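Local coordinates for Aureochrome1-like protein (Ochromonas danica, PDB 6I20) that probably acts as a blue-light sensor, binding flavin mononucleotide in a PAS-type LOV domain of the aureochrome family, at residues Ala65-Lys68 with Val69-Leu73; Cys117-Ser120 with Glu121-Lys125; Leu49-Asn52 with Cys53-Gln57. All blocks are in the same frame, centred on the assembly; numbering follows the deposited sequence.

Interaction 1: residues Ala65-Lys68 with Val69-Leu73. With FMN (flavin mononucleotide), chain E.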
loop_
_atom_site.group_PDB
_atom_site.type_symbol
_atom_site.label_atom_id
_atom_site.label_comp_id
_atom_site.label_asym_id
_atom_site.label_seq_id
_atom_site.Cartn_x
_atom_site.Cartn_y
_atom_site.Cartn_z
ATOM N N ALA A 65 10.676 -6.579 -6.143
ATOM C CA ALA A 65 9.926 -6.118 -4.961
ATOM C C ALA A 65 8.457 -6.306 -5.223
ATOM O O ALA A 65 7.674 -6.701 -4.352
ATOM C CB ALA A 65 10.218 -4.678 -4.660
ATOM N N VAL A 66 8.022 -5.960 -6.446
ATOM C CA VAL A 66 6.619 -6.137 -6.794
ATOM C C VAL A 66 6.216 -7.620 -6.709
ATOM O O VAL A 66 5.124 -7.959 -6.231
ATOM C CB VAL A 66 6.356 -5.536 -8.222
ATOM C CG1 VAL A 66 4.929 -5.776 -8.673
ATOM C CG2 VAL A 66 6.652 -4.050 -8.183
ATOM N N GLU A 67 7.111 -8.502 -7.117
ATOM C CA GLU A 67 6.871 -9.940 -7.022
ATOM C C GLU A 67 6.723 -10.400 -5.574
ATOM O O GLU A 67 5.876 -11.229 -5.267
ATOM C CB GLU A 67 7.972 -10.713 -7.723
ATOM C CG GLU A 67 7.843 -12.216 -7.668
ATOM C CD GLU A 67 6.593 -12.828 -8.301
ATOM O OE1 GLU A 67 5.962 -12.222 -9.184
ATOM O OE2 GLU A 67 6.235 -13.970 -7.917
ATOM N N LYS A 68 7.527 -9.838 -4.685
ATOM C CA LYS A 68 7.337 -10.161 -3.229
ATOM C C LYS A 68 5.949 -9.770 -2.717
ATOM O O LYS A 68 5.297 -10.510 -1.940
ATOM C CB LYS A 68 8.421 -9.456 -2.415
ATOM C CG LYS A 68 9.772 -10.045 -2.590
ATOM C CD LYS A 68 10.749 -9.586 -1.529
ATOM C CE LYS A 68 12.138 -9.977 -1.969
ATOM N NZ LYS A 68 13.164 -9.770 -0.928
ATOM N N VAL A 69 5.470 -8.607 -3.146
ATOM C CA VAL A 69 4.130 -8.191 -2.782
ATOM C C VAL A 69 3.102 -9.185 -3.348
ATOM O O VAL A 69 2.168 -9.632 -2.661
ATOM C CB VAL A 69 3.827 -6.752 -3.227
ATOM C CG1 VAL A 69 2.361 -6.454 -3.052
ATOM C CG2 VAL A 69 4.711 -5.735 -2.513
ATOM N N ARG A 70 3.267 -9.501 -4.630
ATOM C CA ARG A 70 2.353 -10.403 -5.291
ATOM C C ARG A 70 2.245 -11.730 -4.571
ATOM O O ARG A 70 1.153 -12.245 -4.371
ATOM C CB ARG A 70 2.831 -10.592 -6.738
ATOM C CG ARG A 70 1.906 -11.297 -7.690
ATOM C CD ARG A 70 2.570 -11.349 -9.063
ATOM N NE ARG A 70 2.623 -10.021 -9.708
ATOM C CZ ARG A 70 3.694 -9.345 -10.168
ATOM N NH1 ARG A 70 3.486 -8.140 -10.712
ATOM N NH2 ARG A 70 4.947 -9.803 -10.098
ATOM N N LYS A 71 3.389 -12.297 -4.224
ATOM C CA LYS A 71 3.460 -13.588 -3.532
ATOM C C LYS A 71 2.799 -13.533 -2.148
ATOM O O LYS A 71 2.128 -14.496 -1.760
ATOM C CB LYS A 71 4.901 -14.087 -3.431
ATOM C CG LYS A 71 5.505 -14.559 -4.754
ATOM C CD LYS A 71 6.897 -15.206 -4.591
ATOM C CE LYS A 71 7.664 -15.440 -5.911
ATOM N NZ LYS A 71 8.989 -16.110 -5.820
ATOM N N GLY A 72 2.971 -12.435 -1.421
ATOM C CA GLY A 72 2.310 -12.270 -0.111
ATOM C C GLY A 72 0.811 -12.326 -0.259
ATOM O O GLY A 72 0.114 -12.974 0.518
ATOM N N LEU A 73 0.313 -11.642 -1.283
ATOM C CA LEU A 73 -1.109 -11.655 -1.592
ATOM C C LEU A 73 -1.605 -13.054 -2.004
ATOM O O LEU A 73 -2.692 -13.454 -1.563
ATOM C CB LEU A 73 -1.421 -10.618 -2.676
ATOM C CG LEU A 73 -1.257 -9.155 -2.288
ATOM C CD1 LEU A 73 -1.349 -8.213 -3.499
ATOM C CD2 LEU A 73 -2.268 -8.698 -1.271
HETATM N N1 FMN E . 2.285 -1.036 -4.728
HETATM C C2 FMN E . 3.094 0.044 -4.660
HETATM O O2 FMN E . 4.021 0.141 -5.497
HETATM N N3 FMN E . 2.939 1.034 -3.747
HETATM C C4 FMN E . 1.955 0.995 -2.799
HETATM O O4 FMN E . 1.888 1.899 -1.924
HETATM C C4A FMN E . 1.052 -0.105 -2.847
HETATM N N5 FMN E . 0.028 -0.191 -1.940
HETATM C C5A FMN E . -0.750 -1.301 -1.972
HETATM C C6 FMN E . -1.802 -1.442 -1.041
HETATM C C7 FMN E . -2.611 -2.531 -1.029
HETATM C C7M FMN E . -3.731 -2.668 0.026
HETATM C C8 FMN E . -2.423 -3.589 -1.983
HETATM C C8M FMN E . -3.296 -4.802 -1.971
HETATM C C9 FMN E . -1.408 -3.476 -2.902
HETATM C C9A FMN E . -0.550 -2.385 -2.918
HETATM N N10 FMN E . 0.456 -2.242 -3.907
HETATM C C10 FMN E . 1.282 -1.157 -3.830
HETATM C "C1'" FMN E . 0.774 -3.329 -4.825
HETATM C "C2'" FMN E . 0.018 -3.327 -6.157
HETATM O "O2'" FMN E . -1.317 -2.853 -5.922
HETATM C "C3'" FMN E . -0.041 -4.745 -6.705
HETATM O "O3'" FMN E . -0.608 -5.659 -5.751
HETATM C "C4'" FMN E . 1.284 -5.300 -7.175
HETATM O "O4'" FMN E . 1.858 -4.357 -8.097
HETATM C "C5'" FMN E . 1.079 -6.659 -7.925
HETATM O "O5'" FMN E . -0.143 -6.614 -8.735
HETATM P P FMN E . -0.205 -7.603 -10.007
HETATM O O1P FMN E . -1.480 -7.308 -10.697
HETATM O O2P FMN E . 0.984 -7.306 -10.823
HETATM O O3P FMN E . -0.148 -8.990 -9.381
#
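Val66 and Arg70 are joined by one of four successive i to i+4 backbone bonds, Val69 to Ala65, Arg70 to Val66, Lys71 to Glu67 and Gly72 to Lys68, that run at 2.9 to 3.2 Å from N to O. They mark regular alpha-helix within helix 63-75, the helix of this PAS/LOV fold that delivers an arginine to the FMN phosphate. The side chain of Arg70 leaves with CG opposite its own N (chi1 -169°) and turns at chi3, which swings the guanidinium back over the preceding turn. There its NH2 forms a salt bridge with Glu67 OE1 at 2.8 Å. The two chains meet nearly at right angles; the oxygen lies almost in the guanidinium plane, but is approached on its anti side and with the carboxylate plane tilted by 41°. Along its NE-NH1 edge the guanidinium holds the phosphate: NE reaches FMN O3P at 3.0 Å and adds a weak bond to O2P, and NH1 meets FMN O2P at 2.6 Å in a nearly straight bond (174°). With an acid on NH2 and the phosphate on NE and NH1, the guanidinium is hindered from turning, and its positive charge is probably stabilised by both anions. Valines line the same side of the helix towards the cofactor. Val66 touches Leu83 and Val69 touches Val81 of strand 79-86, and Val69 and Leu73 touch Ile99 of strand 92-103. Val66 CG1 touches Arg70 NH1 and FMN O4', each at 3.4 Å, while Val69 CG1 lies 3.9 Å from FMN C1'.

Interaction 2: residues Cys117-Ser120 with Glu121-Lys125. With EDO (1,2-ethanediol), chain F.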
loop_
_atom_site.group_PDB
_atom_site.type_symbol
_atom_site.label_atom_id
_atom_site.label_comp_id
_atom_site.label_asym_id
_atom_site.label_seq_id
_atom_site.Cartn_x
_atom_site.Cartn_y
_atom_site.Cartn_z
ATOM N N CYS A 117 5.162 4.215 4.149
ATOM C CA CYS A 117 6.052 5.133 4.840
ATOM C C CYS A 117 7.194 5.553 3.973
ATOM O O CYS A 117 7.972 4.737 3.472
ATOM C CB CYS A 117 6.592 4.484 6.103
ATOM S SG CYS A 117 7.644 5.630 7.026
ATOM N N LYS A 118 7.301 6.853 3.744
ATOM C CA LYS A 118 8.428 7.389 3.005
ATOM C C LYS A 118 9.684 7.231 3.851
ATOM O O LYS A 118 9.713 7.629 5.017
ATOM C CB LYS A 118 8.237 8.855 2.605
ATOM C CG LYS A 118 9.435 9.446 1.873
ATOM C CD LYS A 118 9.113 10.791 1.226
ATOM C CE LYS A 118 8.969 11.897 2.272
ATOM N NZ LYS A 118 10.218 12.090 3.038
ATOM N N VAL A 119 10.711 6.655 3.257
ATOM C CA VAL A 119 12.007 6.462 3.901
ATOM C C VAL A 119 13.135 7.043 3.043
ATOM O O VAL A 119 12.948 7.241 1.840
ATOM C CB VAL A 119 12.252 4.975 4.237
ATOM C CG1 VAL A 119 11.145 4.448 5.126
ATOM C CG2 VAL A 119 12.364 4.107 3.000
ATOM N N SER A 120 14.291 7.306 3.643
ATOM C CA SER A 120 15.423 7.863 2.908
ATOM C C SER A 120 16.057 6.801 2.031
ATOM O O SER A 120 15.895 5.613 2.256
ATOM C CB SER A 120 16.470 8.426 3.871
ATOM O OG SER A 120 17.087 7.408 4.664
ATOM N N GLU A 121 16.800 7.253 1.031
ATOM C CA GLU A 121 17.563 6.365 0.156
ATOM C C GLU A 121 18.571 5.538 0.977
ATOM O O GLU A 121 18.718 4.335 0.742
ATOM C CB GLU A 121 18.289 7.202 -0.896
ATOM C CG GLU A 121 18.941 6.415 -2.010
ATOM C CD GLU A 121 19.673 7.337 -2.983
ATOM O OE1 GLU A 121 19.037 8.117 -3.661
ATOM O OE2 GLU A 121 20.892 7.274 -2.993
ATOM N N ASP A 122 19.233 6.166 1.954
ATOM C CA ASP A 122 20.172 5.455 2.807
ATOM C C ASP A 122 19.463 4.382 3.628
ATOM O O ASP A 122 19.944 3.260 3.723
ATOM C CB ASP A 122 20.918 6.408 3.746
ATOM C CG ASP A 122 22.071 7.162 3.070
ATOM O OD1 ASP A 122 22.359 7.009 1.861
ATOM O OD2 ASP A 122 22.698 7.900 3.801
ATOM N N TYR A 123 18.285 4.698 4.178
ATOM C CA TYR A 123 17.501 3.691 4.930
ATOM C C TYR A 123 17.097 2.554 3.988
ATOM O O TYR A 123 17.210 1.381 4.377
ATOM C CB TYR A 123 16.282 4.330 5.599
ATOM C CG TYR A 123 15.378 3.354 6.323
ATOM C CD1 TYR A 123 14.473 2.576 5.605
ATOM C CD2 TYR A 123 15.374 3.234 7.703
ATOM C CE1 TYR A 123 13.624 1.689 6.212
ATOM C CE2 TYR A 123 14.518 2.345 8.328
ATOM C CZ TYR A 123 13.638 1.566 7.584
ATOM O OH TYR A 123 12.787 0.686 8.237
ATOM N N ALA A 124 16.646 2.898 2.795
ATOM C CA ALA A 124 16.219 1.912 1.807
ATOM C C ALA A 124 17.348 0.961 1.438
ATOM O O ALA A 124 17.148 -0.258 1.380
ATOM C CB ALA A 124 15.651 2.591 0.551
ATOM N N LYS A 125 18.537 1.498 1.186
ATOM C CA LYS A 125 19.669 0.636 0.811
ATOM C C LYS A 125 20.040 -0.336 1.929
ATOM O O LYS A 125 20.294 -1.532 1.679
ATOM C CB LYS A 125 20.879 1.453 0.385
ATOM C CG LYS A 125 20.710 2.295 -0.880
ATOM C CD LYS A 125 20.098 1.582 -2.105
ATOM C CE LYS A 125 18.638 1.913 -2.365
ATOM N NZ LYS A 125 18.584 3.338 -2.785
HETATM C C1 EDO F . 4.625 10.916 4.480
HETATM O O1 EDO F . 3.629 11.447 5.337
HETATM C C2 EDO F . 5.676 10.225 5.343
HETATM O O2 EDO F . 5.666 8.796 5.210
#
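Ser120 caps the helix that follows it: its OG accepts a hydrogen bond from Tyr123 N at 3.0 Å, and its carbonyl O takes the N-H of Ala124 at 2.9 Å. The hydroxyl is placed there by a chi1 of 66°, which sets OG between the backbone N and the carbonyl carbon, over the first turn and 3.3 Å from Tyr123 CB. Both bonds are fairly straight, and one residue thereby supplies acceptors to two early amides of the turn. Next to this polar cap lies an apolar contact. Val119 reaches Tyr123 obliquely, its CB 3.5 Å from CD1 of the ring, with CG2 near the same atom and CG1 lying 3.9 Å from CE1. This is a classic N-cap at a strand-to-helix junction: strand 109-119, central in the antiparallel PAS sheet, passes into helix 121-130 with a sharp turn, the axes of segments 117-119 and 121-125 standing at 97° to one another. The position is consistent with the Jα helix that follows the LOV core in photoreceptors of this type. Further out, strand 92-103 runs alongside the corner. Its Trp94 pairs with Val119 through the backbone and packs against the side chains of Val119, Glu121, Ala124 and Lys125. The phenol end of Tyr123 is tied to the same strand, OH bonding to Gln96 OE1. On the strand itself, Lys118 N donates at 2.9 Å to O2 of a 1,2-ethanediol molecule, probably picked up during crystallisation.

Interaction 3: residues Leu49-Asn52 with Cys53-Gln57. With FMN (flavin mononucleotide), chain E.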
loop_
_atom_site.group_PDB
_atom_site.type_symbol
_atom_site.label_atom_id
_atom_site.label_comp_id
_atom_site.label_asym_id
_atom_site.label_seq_id
_atom_site.Cartn_x
_atom_site.Cartn_y
_atom_site.Cartn_z
ATOM N N LEU A 49 -9.433 6.163 -5.944
ATOM C CA LEU A 49 -10.465 5.170 -5.708
ATOM C C LEU A 49 -10.801 4.457 -7.011
ATOM O O LEU A 49 -10.873 5.092 -8.076
ATOM C CB LEU A 49 -11.714 5.777 -5.127
ATOM C CG LEU A 49 -11.576 6.435 -3.752
ATOM C CD1 LEU A 49 -12.892 7.086 -3.406
ATOM C CD2 LEU A 49 -11.107 5.477 -2.675
ATOM N N GLY A 50 -10.974 3.136 -6.938
ATOM C CA GLY A 50 -11.288 2.334 -8.137
ATOM C C GLY A 50 -10.092 1.913 -8.958
ATOM O O GLY A 50 -10.268 1.267 -10.003
ATOM N N ARG A 51 -8.889 2.273 -8.508
ATOM C CA ARG A 51 -7.644 1.951 -9.183
ATOM C C ARG A 51 -6.792 1.003 -8.344
ATOM O O ARG A 51 -6.781 1.093 -7.122
ATOM C CB ARG A 51 -6.839 3.242 -9.437
ATOM C CG ARG A 51 -7.619 4.276 -10.250
ATOM C CD ARG A 51 -7.646 3.882 -11.719
ATOM N NE ARG A 51 -6.344 3.468 -12.211
ATOM C CZ ARG A 51 -5.355 4.272 -12.627
ATOM N NH1 ARG A 51 -4.235 3.735 -12.969
ATOM N NH2 ARG A 51 -5.496 5.590 -12.734
ATOM N N ASN A 52 -6.099 0.074 -8.989
ATOM C CA ASN A 52 -5.053 -0.711 -8.346
ATOM C C ASN A 52 -3.863 0.196 -8.050
ATOM O O ASN A 52 -3.477 1.023 -8.892
ATOM C CB ASN A 52 -4.635 -1.863 -9.261
ATOM C CG ASN A 52 -3.650 -2.784 -8.605
ATOM O OD1 ASN A 52 -2.483 -2.439 -8.482
ATOM N ND2 ASN A 52 -4.128 -3.951 -8.164
ATOM N N CYS A 53 -3.230 0.004 -6.899
ATOM C CA CYS A 53 -2.135 0.867 -6.440
ATOM C C CYS A 53 -0.810 0.793 -7.279
ATOM O O CYS A 53 0.101 1.590 -7.063
ATOM C CB CYS A 53 -1.893 0.624 -4.927
ATOM S SG CYS A 53 -1.570 2.098 -3.960
ATOM N N ARG A 54 -0.760 -0.102 -8.275
ATOM C CA ARG A 54 0.411 -0.193 -9.109
ATOM C C ARG A 54 0.689 1.089 -9.870
ATOM O O ARG A 54 1.766 1.216 -10.459
ATOM C CB ARG A 54 0.330 -1.372 -10.069
ATOM C CG ARG A 54 -0.568 -1.156 -11.257
ATOM C CD ARG A 54 -0.492 -2.297 -12.257
ATOM N NE ARG A 54 -1.039 -3.537 -11.761
ATOM C CZ ARG A 54 -2.331 -3.840 -11.749
ATOM N NH1 ARG A 54 -3.248 -3.018 -12.236
ATOM N NH2 ARG A 54 -2.721 -5.001 -11.231
ATOM N N PHE A 55 -0.258 2.019 -9.951
ATOM C CA PHE A 55 0.021 3.318 -10.569
ATOM C C PHE A 55 1.175 4.099 -9.952
ATOM O O PHE A 55 1.701 5.045 -10.534
ATOM C CB PHE A 55 -1.242 4.216 -10.699
ATOM C CG PHE A 55 -1.821 4.672 -9.376
ATOM C CD1 PHE A 55 -1.270 5.742 -8.693
ATOM C CD2 PHE A 55 -2.923 4.033 -8.821
ATOM C CE1 PHE A 55 -1.804 6.145 -7.488
ATOM C CE2 PHE A 55 -3.436 4.429 -7.597
ATOM C CZ PHE A 55 -2.861 5.465 -6.917
ATOM N N LEU A 56 1.549 3.693 -8.740
ATOM C CA LEU A 56 2.729 4.276 -8.059
ATOM C C LEU A 56 4.059 3.761 -8.558
ATOM O O LEU A 56 5.102 4.294 -8.207
ATOM C CB LEU A 56 2.614 4.092 -6.549
ATOM C CG LEU A 56 1.463 4.797 -5.873
ATOM C CD1 LEU A 56 1.475 4.478 -4.378
ATOM C CD2 LEU A 56 1.503 6.307 -6.074
ATOM N N GLN A 57 4.032 2.726 -9.405
ATOM C CA GLN A 57 5.282 2.107 -9.857
ATOM C C GLN A 57 5.724 2.688 -11.197
ATOM O O GLN A 57 4.903 3.192 -11.954
ATOM C CB GLN A 57 5.079 0.607 -9.974
ATOM C CG GLN A 57 4.697 -0.046 -8.635
ATOM C CD GLN A 57 4.099 -1.422 -8.774
ATOM O OE1 GLN A 57 4.149 -2.055 -9.852
ATOM N NE2 GLN A 57 3.530 -1.937 -7.658
HETATM N N1 FMN E . 2.285 -1.036 -4.728
HETATM C C2 FMN E . 3.094 0.044 -4.660
HETATM O O2 FMN E . 4.021 0.141 -5.497
HETATM N N3 FMN E . 2.939 1.034 -3.747
HETATM C C4 FMN E . 1.955 0.995 -2.799
HETATM O O4 FMN E . 1.888 1.899 -1.924
HETATM C C4A FMN E . 1.052 -0.105 -2.847
HETATM N N5 FMN E . 0.028 -0.191 -1.940
HETATM C C5A FMN E . -0.750 -1.301 -1.972
HETATM C C6 FMN E . -1.802 -1.442 -1.041
HETATM C C7 FMN E . -2.611 -2.531 -1.029
HETATM C C7M FMN E . -3.731 -2.668 0.026
HETATM C C8 FMN E . -2.423 -3.589 -1.983
HETATM C C8M FMN E . -3.296 -4.802 -1.971
HETATM C C9 FMN E . -1.408 -3.476 -2.902
HETATM C C9A FMN E . -0.550 -2.385 -2.918
HETATM N N10 FMN E . 0.456 -2.242 -3.907
HETATM C C10 FMN E . 1.282 -1.157 -3.830
HETATM C "C1'" FMN E . 0.774 -3.329 -4.825
HETATM C "C2'" FMN E . 0.018 -3.327 -6.157
HETATM O "O2'" FMN E . -1.317 -2.853 -5.922
HETATM C "C3'" FMN E . -0.041 -4.745 -6.705
HETATM O "O3'" FMN E . -0.608 -5.659 -5.751
HETATM C "C4'" FMN E . 1.284 -5.300 -7.175
HETATM O "O4'" FMN E . 1.858 -4.357 -8.097
HETATM C "C5'" FMN E . 1.079 -6.659 -7.925
HETATM O "O5'" FMN E . -0.143 -6.614 -8.735
HETATM P P FMN E . -0.205 -7.603 -10.007
HETATM O O1P FMN E . -1.480 -7.308 -10.697
HETATM O O2P FMN E . 0.984 -7.306 -10.823
HETATM O O3P FMN E . -0.148 -8.990 -9.381
#
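Asn52 lays its amide flat against the guanidinium of Arg54, two residues on; the planes are only 7° apart, although the chains cross at about a right angle, and OD1 hangs 3.5 Å above the centre of the guanidinium plane. The same OD1 receives Arg54 N at 2.9 Å, closing an Asx turn at the start of the 3-10 segment 53-56, and is bonded by the ribityl hydroxyl O2' of FMN at 2.8 Å. Two hydrogen bonds therefore grip one buried oxygen, while ND2 is satisfied by the carbonyl O of Asp27. Without the amide, as with an alanine here, FMN O2' and Arg54 N would probably lose their common acceptor, and one face of the guanidinium its stacking partner. That group bends at chi3 to present its edge to the phosphate, NH2 meeting FMN O1P at 2.7 Å, and NH1 forms a salt bridge with Asp27. Downstream, Gln57 NE2 bonds to FMN O2 and O4', each at 3.0 Å. In LOV domains a cysteine at this place forms the light-induced flavin C4A adduct; Cys53 probably takes this role, though it has two conformers and the 3.6 Å from its SG to FMN C4A holds for one of them. On the outer side Phe55 comes obliquely to the Asn52 carbonyl; in one conformer of Arg51, NH1 comes 3.8 Å from Phe55 CB, guanidinium and ring inclined by 55°. The loop runs between helices 45-48 and 63-75. Ile30 of strand 30-33 touches Cys53 and Phe55, Phe37 of helix 35-41 packs on Cys53 and Leu56, and Asn85 of strand 79-86 meets Leu56 and Gln57.

Interactions 1 and 3 are partly buried and both touch FMN, whereas interaction 2 lies at the surface, its Val119 side chain about 12 Å from the cofactor. Residues 49-57 and 65-73 lie in series along the chain and meet where Val66 CG2 packs on Gln57 OE1. From a loop and a regular helix they bring Arg54 and Arg70 to different oxygens of the same phosphate; interaction 3 adds amide contacts with the ribityl chain and flavin ring, interaction 1 mostly aliphatic ones. Interaction 2 uses a serine cap and a valine-tyrosine contact to turn the chain out of the sheet. Strand 92-103 touches side chains of both interactions 1 and 2.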